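Local coordinates for protein beta-1,3-glucanosyltransferase (Rhizomucor miehei CAU432, PDB 4WTP) that is a carbohydrate-active enzyme of glycoside hydrolase family 17 whose single chain folds into a (beta/alpha)8 barrel, at residues G39-V44 with R70-S75; I94-W99 with S123-L128; K162-D167 with L180-M185. All coordinates share one frame; numbering follows the deposited sequence. Where two conformers were deposited one is given.

Contact 1. Residues G39-V44 with R70-S75; sequences GINYGV and RTFALS
N41 and R70, on the two strands of the beta-alpha-beta unit 39-41, 52-62, 68-71, form the tight part of the contact, their side chains running the same way into the barrel interior. R70 CG is opposite its backbone N (chi1 177°) and the chain then bends at chi2 (-84°), which brings R70 NH2 to within 2.9 Å of N41 OD1. The N-H approaches tilted out of the amide's carbonyl plane, R70 CD lies 3.1 Å from N41 OD1, and N41 ND2 donates to S222 O, fixing the amide's rotation. F72 CE1 lies over the centre of the R70 guanidinium, and F72 CZ comes 3.7 Å from N41 OD1, ring and amide planes 33° apart. Behind them Y42 N donates to R70 O at 2.9 Å, whereas the bond from R70 N to I40 O is weak. Beyond the N41-R70 pair, toward G43 and V44, the packing is looser: a water donates to Y42 O (2.7 Å) and accepts from F72 N (2.9 Å). On the outer side, T71 CG2 meets the edge of the Y42 ring; Y42 OH hydrogen-bonds D58 and the Y42 ring meets F59 edge-to-face, both on helix 52-62, while T71 packs on helix 79-90 and strand 93-98.

Contact 2. Residues I94-W99 with S123-L128; sequences IYLGMW and SNVDGL
With chi1 near -84°, the Y95 side chain holds CG beside its own backbone N, and the ring lies flat against the backbone of D126 and G127. L128 instead places CG opposite its N (chi1 -172°), and a chi2 of 55° turns L128 CD1 to 3.3 Å from L96 O and 3.8 Å from M98 CG. Over the Y95 ring centre sits D126 C; G127 N is nearer the rim, and the missing side chain of G127 lets the ring come this close. D126 CB comes down on the same face, 3.7 Å from Y95 CE1. On the opposite face of the sheet V125 CG2 touches both I94 CG2 and L96 CD1, each at 3.8 Å; I94 and V125 pack on helix 79-90, while L128 and M98 face helix 142-156. The strands, from the beta-alpha-beta unit 93-98, 104-119, 125-132, pair I94 with V125 but L96 with L128, so one extra residue on the second makes a beta bulge. D126 N still bonds I94 O (2.9 Å), and L96 N bonds G127 O (3.0 Å). G127 N stays buried without a hydrogen-bond partner, under the rim of the Y95 ring face, whereas salt bridges to R68 and R93 hold the D126 carboxylate and would favour its ionised form.

Contact 3. Residues K162-D167 with L180-M185; sequences KVATAD and LDFLMM
V163 and D181 meet near one end of two neighbouring parallel strands of the (beta/alpha)8 barrel, which a beta-alpha-beta crossover through the short helix 174-177 connects. The side chain of D181 can be followed outward from the backbone. Its CB rests 3.4 Å from V163 O, its CG is 3.7 Å from V163 N, and OD2 then takes the V163 N-H at 2.8 Å in a nearly straight bond (168°), using the anti lone pair that faces away from the other oxygen. That other oxygen, OD1, forms a salt bridge with K153 of helix 142-156, so the carboxylate is held through both oxygens and probably stays charged. V163 O answers by accepting the N-H of D181 and, more weakly, that of F182, which ties residues D181 and F182 to V163.

On the side facing the barrel interior, F182 has its CG wedged between its own backbone N and carbonyl carbon (chi1 60°), and the ring folds back toward the first strand. The methyl of A164 stands over one ring face, CB 3.6 Å from the centroid in a CH-pi contact. K162 CB touches the ring edge in its plane, and K220 of the next strand makes a cation-pi interaction with the same ring. A164 CB also meets M184 CG at 3.8 Å. On the sheet's other face, turned to the helices, the T165 methyl CG2 packs on L180 CD1, while T165 OG1 turns to V130 O on the strand beyond. Farther along, regular pairing takes over: T165 O accepts from M184 N and M184 O from D167 N, each at 3.1 Å. Between these two zones the backbone is less regular; F182 O is buried with no hydrogen-bond partner and has A164 CA only 3.2 Å away in a CA-H...O contact.

All three contacts are buried, and each closes a different beta-alpha-beta unit of the one parallel barrel sheet; K162 in contact 3 is the exposed exception. No strand is shared, but adjacent units are stitched together: T71 N of contact 1 meets Y95 O of contact 2, and L128 bonds K162 and A164 of contact 3 through its N and O. Contact 1 sets an amide against a guanidinium inside the barrel, with a water joining the backbones to one side. Contact 2 depends on an aliphatic layer beneath the helices, and contact 3 on a carboxylate clasp and a ring. In the interior the Y95 ring reaches F182 and M184.

Contact 1. Residues G39-V44 with R70-S75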
loop_
_atom_site.group_PDB
_atom_site.type_symbol
_atom_site.label_atom_id
_atom_site.label_comp_id
_atom_site.label_asym_id
_atom_site.label_seq_id
_atom_site.Cartn_x
_atom_site.Cartn_y
_atom_site.Cartn_z
ATOM N N GLY A 39 6.696 5.768 -2.108
ATOM C CA GLY A 39 6.774 4.836 -0.992
ATOM C C GLY A 39 6.570 3.428 -1.479
ATOM O O GLY A 39 6.187 3.224 -2.627
ATOM N N ILE A 40 6.858 2.450 -0.621
ATOM C CA ILE A 40 6.747 1.040 -1.010
ATOM C C ILE A 40 6.002 0.258 0.067
ATOM O O ILE A 40 6.256 0.405 1.290
ATOM C CB ILE A 40 8.145 0.410 -1.244
ATOM C CG1 ILE A 40 8.970 1.186 -2.263
ATOM C CG2 ILE A 40 8.011 -0.985 -1.803
ATOM C CD1 ILE A 40 10.408 0.721 -2.366
ATOM N N ASN A 41 5.067 -0.580 -0.389
ATOM C CA ASN A 41 4.344 -1.473 0.475
ATOM C C ASN A 41 5.262 -2.554 1.040
ATOM O O ASN A 41 6.052 -3.138 0.295
ATOM C CB ASN A 41 3.189 -2.108 -0.289
ATOM C CG ASN A 41 2.068 -1.107 -0.529
ATOM O OD1 ASN A 41 1.513 -0.530 0.416
ATOM N ND2 ASN A 41 1.759 -0.861 -1.781
ATOM N N TYR A 42 5.130 -2.818 2.334
ATOM C CA TYR A 42 6.002 -3.747 3.030
ATOM C C TYR A 42 5.191 -4.823 3.708
ATOM O O TYR A 42 4.508 -4.556 4.692
ATOM C CB TYR A 42 6.880 -2.966 4.031
ATOM C CG TYR A 42 7.736 -3.844 4.900
ATOM C CD1 TYR A 42 8.864 -4.461 4.379
ATOM C CD2 TYR A 42 7.397 -4.082 6.236
ATOM C CE1 TYR A 42 9.661 -5.274 5.167
ATOM C CE2 TYR A 42 8.187 -4.890 7.051
ATOM C CZ TYR A 42 9.332 -5.466 6.510
ATOM O OH TYR A 42 10.132 -6.274 7.287
ATOM N N GLY A 43 5.284 -6.044 3.188
ATOM C CA GLY A 43 4.480 -7.145 3.694
ATOM C C GLY A 43 5.063 -7.774 4.941
ATOM O O GLY A 43 6.266 -7.789 5.122
ATOM N N VAL A 44 4.182 -8.281 5.796
ATOM C CA VAL A 44 4.564 -8.957 7.028
ATOM C C VAL A 44 4.057 -10.400 7.038
ATOM O O VAL A 44 2.866 -10.634 6.829
ATOM C CB VAL A 44 3.988 -8.190 8.237
ATOM C CG1 VAL A 44 3.860 -9.106 9.457
ATOM C CG2 VAL A 44 4.833 -6.958 8.521
ATOM N N ARG A 70 4.926 1.336 3.853
ATOM C CA ARG A 70 3.566 1.202 4.298
ATOM C C ARG A 70 3.344 -0.181 4.870
ATOM O O ARG A 70 3.737 -1.173 4.246
ATOM C CB ARG A 70 2.568 1.447 3.155
ATOM C CG ARG A 70 1.082 1.255 3.480
ATOM C CD ARG A 70 0.637 -0.212 3.372
ATOM N NE ARG A 70 -0.806 -0.361 3.524
ATOM C CZ ARG A 70 -1.676 -0.294 2.522
ATOM N NH1 ARG A 70 -2.978 -0.452 2.761
ATOM N NH2 ARG A 70 -1.260 -0.066 1.279
ATOM N N THR A 71 2.721 -0.234 6.044
ATOM C CA THR A 71 2.313 -1.497 6.687
ATOM C C THR A 71 0.821 -1.695 6.588
ATOM O O THR A 71 0.073 -0.736 6.495
ATOM C CB THR A 71 2.779 -1.528 8.166
ATOM O OG1 THR A 71 2.425 -0.293 8.806
ATOM C CG2 THR A 71 4.286 -1.686 8.219
ATOM N N PHE A 72 0.392 -2.972 6.606
ATOM C CA PHE A 72 -1.000 -3.313 6.356
ATOM C C PHE A 72 -1.918 -3.473 7.578
ATOM O O PHE A 72 -3.137 -3.368 7.443
ATOM C CB PHE A 72 -1.118 -4.564 5.456
ATOM C CG PHE A 72 -0.745 -4.297 4.018
ATOM C CD1 PHE A 72 -1.684 -3.804 3.136
ATOM C CD2 PHE A 72 0.560 -4.477 3.582
ATOM C CE1 PHE A 72 -1.332 -3.532 1.805
ATOM C CE2 PHE A 72 0.924 -4.211 2.265
ATOM C CZ PHE A 72 -0.029 -3.743 1.382
ATOM N N ALA A 73 -1.321 -3.691 8.750
ATOM C CA ALA A 73 -2.103 -3.958 9.956
ATOM C C ALA A 73 -1.427 -3.286 11.146
ATOM O O ALA A 73 -0.222 -3.078 11.131
ATOM C CB ALA A 73 -2.264 -5.461 10.212
ATOM N N LEU A 74 -2.212 -2.948 12.174
ATOM C CA LEU A 74 -1.632 -2.366 13.383
ATOM C C LEU A 74 -1.223 -3.454 14.357
ATOM O O LEU A 74 -0.067 -3.462 14.767
ATOM C CB LEU A 74 -2.613 -1.416 14.071
ATOM C CG LEU A 74 -3.067 -0.201 13.259
ATOM C CD1 LEU A 74 -4.081 0.589 14.076
ATOM C CD2 LEU A 74 -1.922 0.698 12.823
ATOM N N SER A 75 -2.158 -4.352 14.695
ATOM C CA SER A 75 -1.918 -5.317 15.773
ATOM C C SER A 75 -1.102 -6.541 15.344
ATOM O O SER A 75 -0.296 -7.050 16.111
ATOM C CB SER A 75 -3.243 -5.713 16.414
ATOM O OG SER A 75 -4.195 -6.183 15.469
HETATM O O HOH W 1 2.448 -5.039 6.411
#

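Contact 2. Residues I94-W99 with S123-L128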
loop_
_atom_site.group_PDB
_atom_site.type_symbol
_atom_site.label_atom_id
_atom_site.label_comp_id
_atom_site.label_asym_id
_atom_site.label_seq_id
_atom_site.Cartn_x
_atom_site.Cartn_y
_atom_site.Cartn_z
ATOM N N ILE A 94 6.241 6.860 7.040
ATOM C CA ILE A 94 5.394 5.663 7.029
ATOM C C ILE A 94 3.917 5.980 6.828
ATOM O O ILE A 94 3.404 6.960 7.374
ATOM C CB ILE A 94 5.609 4.808 8.314
ATOM C CG1 ILE A 94 4.960 3.440 8.189
ATOM C CG2 ILE A 94 5.191 5.539 9.589
ATOM C CD1 ILE A 94 5.450 2.434 9.235
ATOM N N TYR A 95 3.202 5.126 6.091
ATOM C CA TYR A 95 1.732 5.091 6.121
ATOM C C TYR A 95 1.373 3.884 6.962
ATOM O O TYR A 95 1.857 2.766 6.711
ATOM C CB TYR A 95 1.137 4.874 4.721
ATOM C CG TYR A 95 0.978 6.131 3.900
ATOM C CD1 TYR A 95 2.082 6.796 3.355
ATOM C CD2 TYR A 95 -0.296 6.633 3.635
ATOM C CE1 TYR A 95 1.912 7.953 2.580
ATOM C CE2 TYR A 95 -0.477 7.758 2.873
ATOM C CZ TYR A 95 0.620 8.430 2.386
ATOM O OH TYR A 95 0.435 9.542 1.598
ATOM N N LEU A 96 0.534 4.091 7.974
ATOM C CA LEU A 96 0.053 2.982 8.796
ATOM C C LEU A 96 -1.308 2.504 8.321
ATOM O O LEU A 96 -2.284 3.253 8.285
ATOM C CB LEU A 96 -0.078 3.448 10.249
ATOM C CG LEU A 96 1.182 3.828 11.012
ATOM C CD1 LEU A 96 0.868 4.274 12.443
ATOM C CD2 LEU A 96 2.130 2.645 11.049
ATOM N N GLY A 97 -1.390 1.222 7.958
ATOM C CA GLY A 97 -2.655 0.619 7.562
ATOM C C GLY A 97 -3.290 -0.067 8.756
ATOM O O GLY A 97 -2.575 -0.667 9.592
ATOM N N MET A 98 -4.615 0.031 8.818
ATOM C CA MET A 98 -5.445 -0.747 9.729
ATOM C C MET A 98 -6.052 -1.875 8.930
ATOM O O MET A 98 -6.552 -1.659 7.815
ATOM C CB MET A 98 -6.582 0.110 10.300
ATOM C CG MET A 98 -6.123 1.374 11.030
ATOM S SD MET A 98 -7.463 2.419 11.691
ATOM C CE MET A 98 -7.976 1.436 13.133
ATOM N N TRP A 99 -6.007 -3.086 9.479
ATOM C CA TRP A 99 -6.564 -4.241 8.788
ATOM C C TRP A 99 -7.891 -4.641 9.358
ATOM O O TRP A 99 -7.951 -5.308 10.401
ATOM C CB TRP A 99 -5.599 -5.433 8.765
ATOM C CG TRP A 99 -6.135 -6.446 7.812
ATOM C CD1 TRP A 99 -6.894 -7.561 8.103
ATOM C CD2 TRP A 99 -6.096 -6.358 6.373
ATOM N NE1 TRP A 99 -7.275 -8.197 6.948
ATOM C CE2 TRP A 99 -6.828 -7.514 5.872
ATOM C CE3 TRP A 99 -5.527 -5.473 5.478
ATOM C CZ2 TRP A 99 -6.963 -7.754 4.518
ATOM C CZ3 TRP A 99 -5.662 -5.722 4.120
ATOM C CH2 TRP A 99 -6.350 -6.845 3.652
ATOM N N SER A 123 5.134 10.974 14.744
ATOM C CA SER A 123 5.403 12.201 13.994
ATOM C C SER A 123 5.805 11.975 12.540
ATOM O O SER A 123 5.738 12.902 11.741
ATOM C CB SER A 123 6.454 13.024 14.715
ATOM O OG SER A 123 7.727 12.405 14.718
ATOM N N ASN A 124 6.203 10.749 12.207
ATOM C CA ASN A 124 6.629 10.482 10.829
ATOM C C ASN A 124 5.568 9.770 10.017
ATOM O O ASN A 124 5.868 9.225 8.950
ATOM C CB ASN A 124 7.941 9.714 10.781
ATOM C CG ASN A 124 7.809 8.282 11.281
ATOM O OD1 ASN A 124 7.035 7.967 12.198
ATOM N ND2 ASN A 124 8.581 7.383 10.636
ATOM N N VAL A 125 4.323 9.809 10.489
ATOM C CA VAL A 125 3.221 9.101 9.851
ATOM C C VAL A 125 2.553 10.051 8.873
ATOM O O VAL A 125 2.042 11.115 9.252
ATOM C CB VAL A 125 2.188 8.599 10.897
ATOM C CG1 VAL A 125 0.927 8.054 10.233
ATOM C CG2 VAL A 125 2.798 7.540 11.800
ATOM N N ASP A 126 2.512 9.661 7.595
ATOM C CA ASP A 126 1.954 10.491 6.541
ATOM C C ASP A 126 0.490 10.189 6.277
ATOM O O ASP A 126 -0.161 10.866 5.485
ATOM C CB ASP A 126 2.755 10.357 5.254
ATOM C CG ASP A 126 4.080 11.078 5.330
ATOM O OD1 ASP A 126 4.154 12.196 5.883
ATOM O OD2 ASP A 126 5.080 10.538 4.881
ATOM N N GLY A 127 -0.045 9.152 6.908
ATOM C CA GLY A 127 -1.457 8.824 6.728
ATOM C C GLY A 127 -1.816 7.559 7.461
ATOM O O GLY A 127 -0.938 6.708 7.700
ATOM N N LEU A 128 -3.098 7.454 7.803
ATOM C CA LEU A 128 -3.656 6.249 8.376
ATOM C C LEU A 128 -4.665 5.695 7.355
ATOM O O LEU A 128 -5.620 6.403 6.974
ATOM C CB LEU A 128 -4.348 6.612 9.677
ATOM C CG LEU A 128 -4.849 5.471 10.544
ATOM C CD1 LEU A 128 -3.799 4.432 10.928
ATOM C CD2 LEU A 128 -5.416 6.086 11.796
#

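Contact 3. Residues K162-D167 with L180-M185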
loop_
_atom_site.group_PDB
_atom_site.type_symbol
_atom_site.label_atom_id
_atom_site.label_comp_id
_atom_site.label_asym_id
_atom_site.label_seq_id
_atom_site.Cartn_x
_atom_site.Cartn_y
_atom_site.Cartn_z
ATOM N N LYS A 162 -3.673 12.498 8.622
ATOM C CA LYS A 162 -4.818 12.429 7.701
ATOM C C LYS A 162 -5.277 10.984 7.492
ATOM O O LYS A 162 -4.482 10.058 7.553
ATOM C CB LYS A 162 -4.442 13.057 6.350
ATOM C CG LYS A 162 -4.068 14.534 6.414
ATOM C CD LYS A 162 -3.618 15.076 5.056
ATOM C CE LYS A 162 -3.219 16.542 5.133
ATOM N NZ LYS A 162 -2.867 17.086 3.802
ATOM N N VAL A 163 -6.576 10.807 7.257
ATOM C CA VAL A 163 -7.139 9.468 7.095
ATOM C C VAL A 163 -7.643 9.190 5.681
ATOM O O VAL A 163 -8.196 10.057 4.998
ATOM C CB VAL A 163 -8.275 9.173 8.111
ATOM C CG1 VAL A 163 -7.787 9.400 9.532
ATOM C CG2 VAL A 163 -9.485 10.022 7.837
ATOM N N ALA A 164 -7.442 7.948 5.258
ATOM C CA ALA A 164 -7.902 7.475 3.960
ATOM C C ALA A 164 -8.508 6.102 4.159
ATOM O O ALA A 164 -8.426 5.535 5.237
ATOM C CB ALA A 164 -6.741 7.368 2.986
ATOM N N THR A 165 -9.149 5.597 3.115
ATOM C CA THR A 165 -9.356 4.168 2.990
ATOM C C THR A 165 -8.841 3.736 1.632
ATOM O O THR A 165 -8.707 4.566 0.731
ATOM C CB THR A 165 -10.828 3.809 3.199
ATOM O OG1 THR A 165 -10.931 2.402 3.496
ATOM C CG2 THR A 165 -11.664 4.227 1.980
ATOM N N ALA A 166 -8.495 2.461 1.520
ATOM C CA ALA A 166 -8.018 1.916 0.246
ATOM C C ALA A 166 -9.042 0.926 -0.295
ATOM O O ALA A 166 -9.546 0.096 0.465
ATOM C CB ALA A 166 -6.687 1.188 0.461
ATOM N N ASP A 167 -9.362 1.034 -1.579
ATOM C CA ASP A 167 -10.273 0.070 -2.184
ATOM C C ASP A 167 -10.104 0.077 -3.677
ATOM O O ASP A 167 -9.333 0.867 -4.215
ATOM C CB ASP A 167 -11.738 0.331 -1.759
ATOM C CG ASP A 167 -12.531 -0.973 -1.548
ATOM O OD1 ASP A 167 -12.362 -1.912 -2.330
ATOM O OD2 ASP A 167 -13.296 -1.090 -0.561
ATOM N N LEU A 180 -13.462 11.007 4.482
ATOM C CA LEU A 180 -12.040 10.830 4.239
ATOM C C LEU A 180 -11.326 12.162 4.124
ATOM O O LEU A 180 -11.913 13.181 3.723
ATOM C CB LEU A 180 -11.851 10.088 2.915
ATOM C CG LEU A 180 -12.493 8.731 2.757
ATOM C CD1 LEU A 180 -12.121 8.132 1.398
ATOM C CD2 LEU A 180 -12.035 7.796 3.874
ATOM N N ASP A 181 -10.030 12.158 4.405
ATOM C CA ASP A 181 -9.175 13.258 3.987
ATOM C C ASP A 181 -8.665 13.055 2.549
ATOM O O ASP A 181 -8.568 14.014 1.785
ATOM C CB ASP A 181 -8.005 13.422 4.953
ATOM C CG ASP A 181 -8.448 13.840 6.341
ATOM O OD1 ASP A 181 -9.230 14.805 6.432
ATOM O OD2 ASP A 181 -8.041 13.206 7.321
ATOM N N PHE A 182 -8.349 11.810 2.198
ATOM C CA PHE A 182 -7.961 11.473 0.834
ATOM C C PHE A 182 -8.340 10.027 0.532
ATOM O O PHE A 182 -8.630 9.234 1.430
ATOM C CB PHE A 182 -6.465 11.736 0.559
ATOM C CG PHE A 182 -5.520 10.955 1.440
ATOM C CD1 PHE A 182 -5.287 11.321 2.763
ATOM C CD2 PHE A 182 -4.876 9.822 0.946
ATOM C CE1 PHE A 182 -4.415 10.585 3.564
ATOM C CE2 PHE A 182 -3.980 9.108 1.728
ATOM C CZ PHE A 182 -3.763 9.475 3.045
ATOM N N LEU A 183 -8.319 9.675 -0.753
ATOM C CA LEU A 183 -8.670 8.334 -1.206
ATOM C C LEU A 183 -7.412 7.615 -1.634
ATOM O O LEU A 183 -6.478 8.250 -2.141
ATOM C CB LEU A 183 -9.599 8.430 -2.408
ATOM C CG LEU A 183 -11.014 8.996 -2.258
ATOM C CD1 LEU A 183 -11.003 10.484 -1.969
ATOM C CD2 LEU A 183 -11.846 8.691 -3.480
ATOM N N MET A 184 -7.390 6.290 -1.475
ATOM C CA MET A 184 -6.276 5.519 -2.030
ATOM C C MET A 184 -6.804 4.333 -2.826
ATOM O O MET A 184 -7.596 3.518 -2.335
ATOM C CB MET A 184 -5.336 5.001 -0.942
ATOM C CG MET A 184 -4.758 6.065 -0.021
ATOM S SD MET A 184 -3.264 5.524 0.966
ATOM C CE MET A 184 -1.962 5.851 -0.262
ATOM N N MET A 185 -6.363 4.234 -4.056
ATOM C CA MET A 185 -6.764 3.153 -4.948
ATOM C C MET A 185 -5.845 1.943 -4.940
ATOM O O MET A 185 -4.667 2.060 -5.036
ATOM C CB MET A 185 -6.795 3.700 -6.367
ATOM C CG MET A 185 -7.337 2.710 -7.422
ATOM S SD MET A 185 -7.382 3.304 -9.204
ATOM C CE MET A 185 -5.590 3.372 -9.650
#